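Local coordinates for protein telomere length regulator taz1 (Schizosaccharomyces pombe, PDB 4ZMI) that binds double-stranded telomeric DNA and regulates telomere length and function in fission yeast, this chain being its helical domain, at residues Leu128-Leu142 with Val182-Leu196. Numbering follows the deposited sequence.
Sequences LLSADEEDSFYGDAL and VCGQVWKSQKICDFL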
ATOM      1  N   LEU A 128       2.252   8.984  -2.611  1.00 55.83           N
ATOM      2  CA  LEU A 128       1.798  10.288  -3.074  1.00 54.02           C
ATOM      3  C   LEU A 128       2.096  11.402  -2.085  1.00 53.68           C
ATOM      4  O   LEU A 128       2.276  12.555  -2.478  1.00 55.59           O
ATOM      5  CB  LEU A 128       0.302  10.259  -3.378  1.00 55.02           C
ATOM      6  CG  LEU A 128      -0.151   9.472  -4.613  1.00 56.46           C
ATOM      7  CD1 LEU A 128      -1.662   9.588  -4.779  1.00 48.91           C
ATOM      8  CD2 LEU A 128       0.558   9.978  -5.866  1.00 56.60           C
ATOM      9  N   LEU A 129       2.128  11.068  -0.797  1.00 53.80           N
ATOM     10  CA  LEU A 129       2.339  12.074   0.243  1.00 59.93           C
ATOM     11  C   LEU A 129       3.822  12.332   0.426  1.00 61.03           C
ATOM     12  O   LEU A 129       4.221  13.399   0.851  1.00 61.03           O
ATOM     13  CB  LEU A 129       1.734  11.623   1.572  1.00 52.84           C
ATOM     14  CG  LEU A 129       0.214  11.699   1.658  1.00 51.49           C
ATOM     15  CD1 LEU A 129      -0.288  10.774   2.751  1.00 51.18           C
ATOM     16  CD2 LEU A 129      -0.225  13.110   1.932  1.00 49.10           C
ATOM     17  N   SER A 130       4.630  11.335   0.099  1.00 59.04           N
ATOM     18  CA  SER A 130       6.056  11.388   0.355  1.00 65.43           C
ATOM     19  C   SER A 130       6.776  12.243  -0.662  1.00 77.68           C
ATOM     20  O   SER A 130       7.672  13.002  -0.325  1.00 82.48           O
ATOM     21  CB  SER A 130       6.632   9.988   0.281  1.00 58.15           C
ATOM     22  OG  SER A 130       6.206   9.236   1.385  1.00 69.44           O
ATOM     23  N   ALA A 131       6.395  12.096  -1.923  1.00 75.95           N
ATOM     24  CA  ALA A 131       7.143  12.732  -2.989  1.00 88.29           C
ATOM     25  C   ALA A 131       7.091  14.258  -2.955  1.00 96.69           C
ATOM     26  O   ALA A 131       6.040  14.864  -3.153  1.00 95.55           O
ATOM     27  CB  ALA A 131       6.677  12.221  -4.335  1.00 86.12           C
ATOM     28  N   ASP A 132       8.234  14.868  -2.670  1.00107.28           N
ATOM     29  CA  ASP A 132       8.477  16.247  -3.068  1.00116.67           C
ATOM     30  C   ASP A 132       9.386  16.133  -4.273  1.00123.80           C
ATOM     31  O   ASP A 132       9.161  16.749  -5.320  1.00116.57           O
ATOM     32  CB  ASP A 132       9.154  17.067  -1.956  1.00111.72           C
ATOM     33  CG  ASP A 132      10.082  16.251  -1.103  1.00110.24           C
ATOM     34  OD1 ASP A 132      10.113  16.469   0.133  1.00104.84           O
ATOM     35  OD2 ASP A 132      10.788  15.399  -1.670  1.00112.98           O
ATOM     36  N   GLU A 133      10.392  15.283  -4.092  1.00136.88           N
ATOM     37  CA  GLU A 133      11.437  15.008  -5.066  1.00146.24           C
ATOM     38  C   GLU A 133      10.896  14.856  -6.492  1.00145.21           C
ATOM     39  O   GLU A 133       9.752  14.437  -6.701  1.00138.98           O
ATOM     40  CB  GLU A 133      12.236  13.761  -4.626  1.00149.16           C
ATOM     41  CG  GLU A 133      13.025  13.916  -3.295  1.00138.75           C
ATOM     42  CD  GLU A 133      12.692  12.853  -2.224  1.00132.58           C
ATOM     43  OE1 GLU A 133      11.555  12.338  -2.211  1.00128.47           O
ATOM     44  OE2 GLU A 133      13.569  12.542  -1.384  1.00128.49           O
ATOM     45  N   GLU A 134      11.719  15.227  -7.465  1.00148.77           N
ATOM     46  CA  GLU A 134      11.346  15.122  -8.867  1.00154.31           C
ATOM     47  C   GLU A 134      11.281  13.649  -9.297  1.00155.32           C
ATOM     48  O   GLU A 134      12.312  12.974  -9.365  1.00156.09           O
ATOM     49  CB  GLU A 134      12.351  15.900  -9.727  1.00161.97           C
ATOM     50  CG  GLU A 134      11.974  16.051 -11.202  1.00165.81           C
ATOM     51  CD  GLU A 134      11.027  17.213 -11.464  1.00166.51           C
ATOM     52  OE1 GLU A 134      10.265  17.593 -10.547  1.00165.15           O
ATOM     53  OE2 GLU A 134      11.049  17.746 -12.596  1.00167.78           O
ATOM     54  N   ASP A 135      10.068  13.155  -9.569  1.00152.02           N
ATOM     55  CA  ASP A 135       9.846  11.779 -10.049  1.00142.38           C
ATOM     56  C   ASP A 135       8.611  11.651 -10.950  1.00134.92           C
ATOM     57  O   ASP A 135       7.640  12.392 -10.796  1.00136.02           O
ATOM     58  CB  ASP A 135       9.700  10.804  -8.875  1.00138.77           C
ATOM     59  CG  ASP A 135      11.003  10.116  -8.513  1.00140.20           C
ATOM     60  OD1 ASP A 135      11.643  10.533  -7.522  1.00141.24           O
ATOM     61  OD2 ASP A 135      11.381   9.149  -9.213  1.00138.95           O
ATOM     62  N   SER A 136       8.657  10.709 -11.892  1.00127.44           N
ATOM     63  CA  SER A 136       7.470  10.326 -12.654  1.00121.34           C
ATOM     64  C   SER A 136       6.991   8.980 -12.117  1.00115.42           C
ATOM     65  O   SER A 136       6.143   8.310 -12.711  1.00110.24           O
ATOM     66  CB  SER A 136       7.751  10.257 -14.162  1.00124.76           C
ATOM     67  OG  SER A 136       8.517   9.115 -14.510  1.00125.47           O
ATOM     68  N   PHE A 137       7.569   8.597 -10.982  1.00114.47           N
ATOM     69  CA  PHE A 137       7.096   7.476 -10.178  1.00107.09           C
ATOM     70  C   PHE A 137       5.795   7.896  -9.504  1.00 95.18           C
ATOM     71  O   PHE A 137       4.978   7.073  -9.093  1.00 92.70           O
ATOM     72  CB  PHE A 137       8.163   7.114  -9.146  1.00104.30           C
ATOM     73  CG  PHE A 137       7.635   6.426  -7.922  1.00 96.05           C
ATOM     74  CD1 PHE A 137       7.351   5.070  -7.942  1.00 95.04           C
ATOM     75  CD2 PHE A 137       7.461   7.133  -6.739  1.00 90.63           C
ATOM     76  CE1 PHE A 137       6.883   4.431  -6.811  1.00 98.90           C
ATOM     77  CE2 PHE A 137       6.993   6.503  -5.602  1.00 94.20           C
ATOM     78  CZ  PHE A 137       6.702   5.149  -5.634  1.00 99.02           C
ATOM     79  N   TYR A 138       5.616   9.203  -9.412  1.00 89.29           N
ATOM     80  CA  TYR A 138       4.367   9.783  -8.981  1.00 82.64           C
ATOM     81  C   TYR A 138       3.250   9.399  -9.939  1.00 80.09           C
ATOM     82  O   TYR A 138       2.205   8.884  -9.526  1.00 74.07           O
ATOM     83  CB  TYR A 138       4.506  11.292  -8.963  1.00 85.09           C
ATOM     84  CG  TYR A 138       3.676  11.917  -7.899  1.00 92.74           C
ATOM     85  CD1 TYR A 138       4.104  11.910  -6.581  1.00 97.08           C
ATOM     86  CD2 TYR A 138       2.453  12.494  -8.198  1.00 96.50           C
ATOM     87  CE1 TYR A 138       3.342  12.477  -5.580  1.00100.27           C
ATOM     88  CE2 TYR A 138       1.680  13.062  -7.206  1.00102.45           C
ATOM     89  CZ  TYR A 138       2.130  13.050  -5.894  1.00102.53           C
ATOM     90  OH  TYR A 138       1.376  13.618  -4.894  1.00101.44           O
ATOM     91  N   GLY A 139       3.482   9.671 -11.224  1.00 80.46           N
ATOM     92  CA  GLY A 139       2.530   9.367 -12.276  1.00 66.49           C
ATOM     93  C   GLY A 139       1.979   7.960 -12.179  1.00 62.23           C
ATOM     94  O   GLY A 139       0.768   7.773 -12.222  1.00 66.71           O
ATOM     95  N   ASP A 140       2.868   6.978 -12.033  1.00 62.42           N
ATOM     96  CA  ASP A 140       2.485   5.588 -11.786  1.00 66.67           C
ATOM     97  C   ASP A 140       1.597   5.423 -10.538  1.00 68.49           C
ATOM     98  O   ASP A 140       0.709   4.569 -10.504  1.00 65.67           O
ATOM     99  CB  ASP A 140       3.743   4.714 -11.642  1.00 79.82           C
ATOM    100  CG  ASP A 140       4.611   4.699 -12.914  1.00 97.82           C
ATOM    101  OD1 ASP A 140       4.281   5.418 -13.891  1.00100.52           O
ATOM    102  OD2 ASP A 140       5.634   3.978 -12.934  1.00102.07           O
ATOM    103  N   ALA A 141       1.849   6.222  -9.504  1.00 65.55           N
ATOM    104  CA  ALA A 141       1.057   6.124  -8.284  1.00 65.60           C
ATOM    105  C   ALA A 141      -0.346   6.690  -8.506  1.00 63.05           C
ATOM    106  O   ALA A 141      -1.331   6.130  -8.028  1.00 60.38           O
ATOM    107  CB  ALA A 141       1.757   6.818  -7.128  1.00 61.20           C
ATOM    108  N   LEU A 142      -0.445   7.787  -9.243  1.00 60.50           N
ATOM    109  CA  LEU A 142      -1.762   8.292  -9.621  1.00 62.45           C
ATOM    110  C   LEU A 142      -2.553   7.258 -10.410  1.00 63.24           C
ATOM    111  O   LEU A 142      -3.752   7.070 -10.189  1.00 64.12           O
ATOM    112  CB  LEU A 142      -1.641   9.583 -10.412  1.00 64.26           C
ATOM    113  CG  LEU A 142      -1.237  10.725  -9.480  1.00 66.28           C
ATOM    114  CD1 LEU A 142      -0.943  12.005 -10.258  1.00 64.59           C
ATOM    115  CD2 LEU A 142      -2.324  10.955  -8.451  1.00 58.94           C
ATOM    116  N   VAL A 182       1.984  17.020   6.601  1.00 67.26           N
ATOM    117  CA  VAL A 182       2.985  15.956   6.520  1.00 52.58           C
ATOM    118  C   VAL A 182       3.485  15.642   5.114  1.00 61.60           C
ATOM    119  O   VAL A 182       4.412  14.852   4.948  1.00 71.54           O
ATOM    120  CB  VAL A 182       2.472  14.660   7.142  1.00 55.82           C
ATOM    121  CG1 VAL A 182       1.928  14.942   8.533  1.00 58.33           C
ATOM    122  CG2 VAL A 182       1.384  14.032   6.252  1.00 56.55           C
ATOM    123  N   CYS A 183       2.893  16.261   4.101  1.00 60.30           N
ATOM    124  CA  CYS A 183       3.195  15.874   2.725  1.00 67.51           C
ATOM    125  C   CYS A 183       4.487  16.469   2.174  1.00 76.27           C
ATOM    126  O   CYS A 183       5.046  17.384   2.752  1.00 82.55           O
ATOM    127  CB  CYS A 183       2.037  16.276   1.815  1.00 64.64           C
ATOM    128  SG  CYS A 183       1.723  18.048   1.797  1.00 70.07           S
ATOM    129  N   GLY A 184       4.943  15.948   1.038  1.00 81.46           N
ATOM    130  CA  GLY A 184       6.039  16.551   0.298  1.00 82.48           C
ATOM    131  C   GLY A 184       5.555  17.672  -0.611  1.00 84.09           C
ATOM    132  O   GLY A 184       4.406  18.101  -0.528  1.00 92.23           O
ATOM    133  N   GLN A 185       6.428  18.140  -1.490  1.00 82.18           N
ATOM    134  CA  GLN A 185       6.120  19.270  -2.355  1.00 97.06           C
ATOM    135  C   GLN A 185       4.981  18.985  -3.318  1.00 96.11           C
ATOM    136  O   GLN A 185       4.109  19.828  -3.519  1.00105.40           O
ATOM    137  CB  GLN A 185       7.353  19.712  -3.153  1.00110.57           C
ATOM    138  CG  GLN A 185       7.130  20.971  -3.992  1.00121.92           C
ATOM    139  CD  GLN A 185       8.276  21.258  -4.951  1.00130.52           C
ATOM    140  OE1 GLN A 185       9.356  20.672  -4.842  1.00134.48           O
ATOM    141  NE2 GLN A 185       8.040  22.161  -5.902  1.00130.68           N
ATOM    142  N   VAL A 186       4.986  17.800  -3.912  1.00 84.36           N
ATOM    143  CA  VAL A 186       4.069  17.519  -5.003  1.00 76.53           C
ATOM    144  C   VAL A 186       2.617  17.609  -4.559  1.00 75.51           C
ATOM    145  O   VAL A 186       1.759  18.082  -5.305  1.00 78.91           O
ATOM    146  CB  VAL A 186       4.333  16.141  -5.605  1.00 78.57           C
ATOM    147  CG1 VAL A 186       3.474  15.948  -6.839  1.00 79.49           C
ATOM    148  CG2 VAL A 186       5.805  16.000  -5.959  1.00 81.06           C
ATOM    149  N   TRP A 187       2.349  17.162  -3.337  1.00 75.02           N
ATOM    150  CA  TRP A 187       0.986  17.093  -2.837  1.00 75.50           C
ATOM    151  C   TRP A 187       0.327  18.452  -2.798  1.00 81.70           C
ATOM    152  O   TRP A 187      -0.789  18.621  -3.279  1.00 80.54           O
ATOM    153  CB  TRP A 187       0.966  16.486  -1.449  1.00 62.60           C
ATOM    154  CG  TRP A 187      -0.411  16.279  -0.887  1.00 53.79           C
ATOM    155  CD1 TRP A 187      -1.145  17.169  -0.151  1.00 57.83           C
ATOM    156  CD2 TRP A 187      -1.198  15.093  -0.979  1.00 48.20           C
ATOM    157  NE1 TRP A 187      -2.341  16.608   0.213  1.00 51.54           N
ATOM    158  CE2 TRP A 187      -2.398  15.331  -0.282  1.00 45.61           C
ATOM    159  CE3 TRP A 187      -1.015  13.856  -1.595  1.00 57.58           C
ATOM    160  CZ2 TRP A 187      -3.410  14.385  -0.195  1.00 53.64           C
ATOM    161  CZ3 TRP A 187      -2.019  12.907  -1.497  1.00 59.82           C
ATOM    162  CH2 TRP A 187      -3.200  13.175  -0.803  1.00 55.63           C
ATOM    163  N   LYS A 188       1.014  19.419  -2.208  1.00 89.99           N
ATOM    164  CA  LYS A 188       0.517  20.786  -2.212  1.00 94.69           C
ATOM    165  C   LYS A 188       0.621  21.410  -3.601  1.00 95.53           C
ATOM    166  O   LYS A 188      -0.345  21.993  -4.095  1.00103.13           O
ATOM    167  CB  LYS A 188       1.275  21.645  -1.199  1.00100.61           C
ATOM    168  CG  LYS A 188       0.941  21.344   0.253  1.00104.09           C
ATOM    169  CD  LYS A 188       0.568  22.609   1.018  1.00113.79           C
ATOM    170  CE  LYS A 188      -0.724  23.229   0.487  1.00122.69           C
ATOM    171  NZ  LYS A 188      -1.198  24.371   1.327  1.00129.15           N
ATOM    172  N   SER A 189       1.786  21.279  -4.231  1.00 92.25           N
ATOM    173  CA  SER A 189       2.070  21.986  -5.481  1.00 92.86           C
ATOM    174  C   SER A 189       1.114  21.641  -6.621  1.00 90.37           C
ATOM    175  O   SER A 189       0.649  22.529  -7.352  1.00 93.63           O
ATOM    176  CB  SER A 189       3.506  21.718  -5.932  1.00 98.93           C
ATOM    177  OG  SER A 189       3.623  20.432  -6.514  1.00100.90           O
ATOM    178  N   GLN A 190       0.830  20.354  -6.794  1.00 73.60           N
ATOM    179  CA  GLN A 190      -0.042  19.970  -7.891  1.00 76.55           C
ATOM    180  C   GLN A 190      -1.465  19.752  -7.437  1.00 70.42           C
ATOM    181  O   GLN A 190      -2.250  19.130  -8.147  1.00 68.56           O
ATOM    182  CB  GLN A 190       0.504  18.766  -8.669  1.00 73.70           C
ATOM    183  CG  GLN A 190       1.526  19.176  -9.720  1.00 94.45           C
ATOM    184  CD  GLN A 190       2.051  18.002 -10.515  1.00106.84           C
ATOM    185  OE1 GLN A 190       1.380  17.505 -11.419  1.00112.26           O
ATOM    186  NE2 GLN A 190       3.256  17.545 -10.180  1.00109.82           N
ATOM    187  N   LYS A 191      -1.793  20.278  -6.260  1.00 71.31           N
ATOM    188  CA  LYS A 191      -3.146  20.150  -5.718  1.00 80.08           C
ATOM    189  C   LYS A 191      -3.646  18.704  -5.780  1.00 79.99           C
ATOM    190  O   LYS A 191      -4.768  18.446  -6.225  1.00 82.57           O
ATOM    191  CB  LYS A 191      -4.105  21.053  -6.489  1.00 89.41           C
ATOM    192  CG  LYS A 191      -3.621  22.491  -6.634  1.00 96.27           C
ATOM    193  CD  LYS A 191      -3.964  23.332  -5.416  1.00 98.18           C
ATOM    194  CE  LYS A 191      -3.853  24.819  -5.754  1.00107.89           C
ATOM    195  NZ  LYS A 191      -4.158  25.701  -4.594  1.00107.99           N
ATOM    196  N   ILE A 192      -2.797  17.771  -5.352  1.00 71.55           N
ATOM    197  CA  ILE A 192      -3.073  16.342  -5.495  1.00 61.62           C
ATOM    198  C   ILE A 192      -4.388  15.912  -4.842  1.00 56.32           C
ATOM    199  O   ILE A 192      -5.124  15.103  -5.401  1.00 57.01           O
ATOM    200  CB  ILE A 192      -1.900  15.497  -4.977  1.00 58.56           C
ATOM    201  CG1 ILE A 192      -0.663  15.787  -5.811  1.00 60.18           C
ATOM    202  CG2 ILE A 192      -2.203  14.029  -5.091  1.00 53.29           C
ATOM    203  CD1 ILE A 192      -0.882  15.445  -7.273  1.00 63.09           C
ATOM    204  N   CYS A 193      -4.703  16.479  -3.685  1.00 61.72           N
ATOM    205  CA  CYS A 193      -5.888  16.057  -2.948  1.00 63.42           C
ATOM    206  C   CYS A 193      -7.154  16.302  -3.745  1.00 67.65           C
ATOM    207  O   CYS A 193      -8.078  15.480  -3.742  1.00 70.31           O
ATOM    208  CB  CYS A 193      -5.988  16.769  -1.600  1.00 56.01           C
ATOM    209  SG  CYS A 193      -7.273  16.038  -0.543  1.00 70.69           S
ATOM    210  N   ASP A 194      -7.185  17.444  -4.423  1.00 78.18           N
ATOM    211  CA  ASP A 194      -8.310  17.820  -5.265  1.00 71.42           C
ATOM    212  C   ASP A 194      -8.409  16.859  -6.437  1.00 70.77           C
ATOM    213  O   ASP A 194      -9.516  16.457  -6.828  1.00 72.35           O
ATOM    214  CB  ASP A 194      -8.154  19.261  -5.741  1.00 75.91           C
ATOM    215  CG  ASP A 194      -8.276  20.256  -4.609  1.00 85.70           C
ATOM    216  OD1 ASP A 194      -9.139  20.050  -3.728  1.00 90.51           O
ATOM    217  OD2 ASP A 194      -7.505  21.236  -4.595  1.00 90.94           O
ATOM    218  N   PHE A 195      -7.259  16.465  -6.985  1.00 66.69           N
ATOM    219  CA  PHE A 195      -7.266  15.464  -8.057  1.00 67.39           C
ATOM    220  C   PHE A 195      -7.896  14.148  -7.582  1.00 71.29           C
ATOM    221  O   PHE A 195      -8.694  13.541  -8.303  1.00 64.13           O
ATOM    222  CB  PHE A 195      -5.857  15.215  -8.621  1.00 62.30           C
ATOM    223  CG  PHE A 195      -5.834  14.255  -9.787  1.00 64.86           C
ATOM    224  CD1 PHE A 195      -6.434  14.592 -10.989  1.00 75.15           C
ATOM    225  CD2 PHE A 195      -5.240  13.009  -9.671  1.00 65.51           C
ATOM    226  CE1 PHE A 195      -6.436  13.706 -12.060  1.00 71.20           C
ATOM    227  CE2 PHE A 195      -5.235  12.115 -10.724  1.00 70.54           C
ATOM    228  CZ  PHE A 195      -5.834  12.470 -11.931  1.00 73.58           C
ATOM    229  N   LEU A 196      -7.551  13.728  -6.361  1.00 67.16           N
ATOM    230  CA  LEU A 196      -8.047  12.465  -5.818  1.00 57.40           C
ATOM    231  C   LEU A 196      -9.536  12.580  -5.538  1.00 53.52           C
ATOM    232  O   LEU A 196     -10.286  11.667  -5.845  1.00 58.96           O
ATOM    233  CB  LEU A 196      -7.306  12.068  -4.535  1.00 53.52           C
ATOM    234  CG  LEU A 196      -5.780  12.057  -4.581  1.00 54.73           C
ATOM    235  CD1 LEU A 196      -5.223  11.553  -3.271  1.00 59.28           C
ATOM    236  CD2 LEU A 196      -5.298  11.191  -5.707  1.00 56.19           C
TER
HETATM  237  O   HOH W   1       3.872  14.613  -2.039  1.00 67.76           O
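Val186 holds CG1 opposite its own backbone N (chi1 -173°), which lays that methyl over one face of the Tyr138 ring, while Trp187, with CG likewise trans to N (chi1 -176°), turns its indole face to Leu129. Two inter-helix connections of this all-helical domain, which belongs to the TRF sequence family, meet here: the link from helix 118-130 to helix 137-154, and the run from Val182 through helix 185-189 into helix 192-203. The pair illustrates how two helix connections can be joined by backbone bonds and aromatic packing together. Gly184 N donates to Leu129 O at 2.7 Å, and Val186 N reaches Ala131 O at 3.2 Å. A bound water bridges Leu128 O and Ala131 O, donating to both, with Trp187 N at most a weak donor to it. Val186 CG1 stands 3.5 Å from the Tyr138 ring centroid; Leu128 CD2 lies over the opposite face, and Ile192 CD1 meets the ring edge at CE2. The Tyr138 hydroxyl donates to Leu128 O at 2.8 Å, tying helix 137-154 back to the end of helix 118-130. A phenylalanine in its place would probably keep the ring packing but cost Leu128 O this donor, leaving it to rely on the bridging water. Farther along, Leu142 CD2 touches the edge of Phe195, and the ends of Leu128 and Leu196 meet tip to tip. On the indole, Leu129 CD2 sits over the centre of the six-membered ring, 9° off the normal and 3.7 Å from Trp187 CD2.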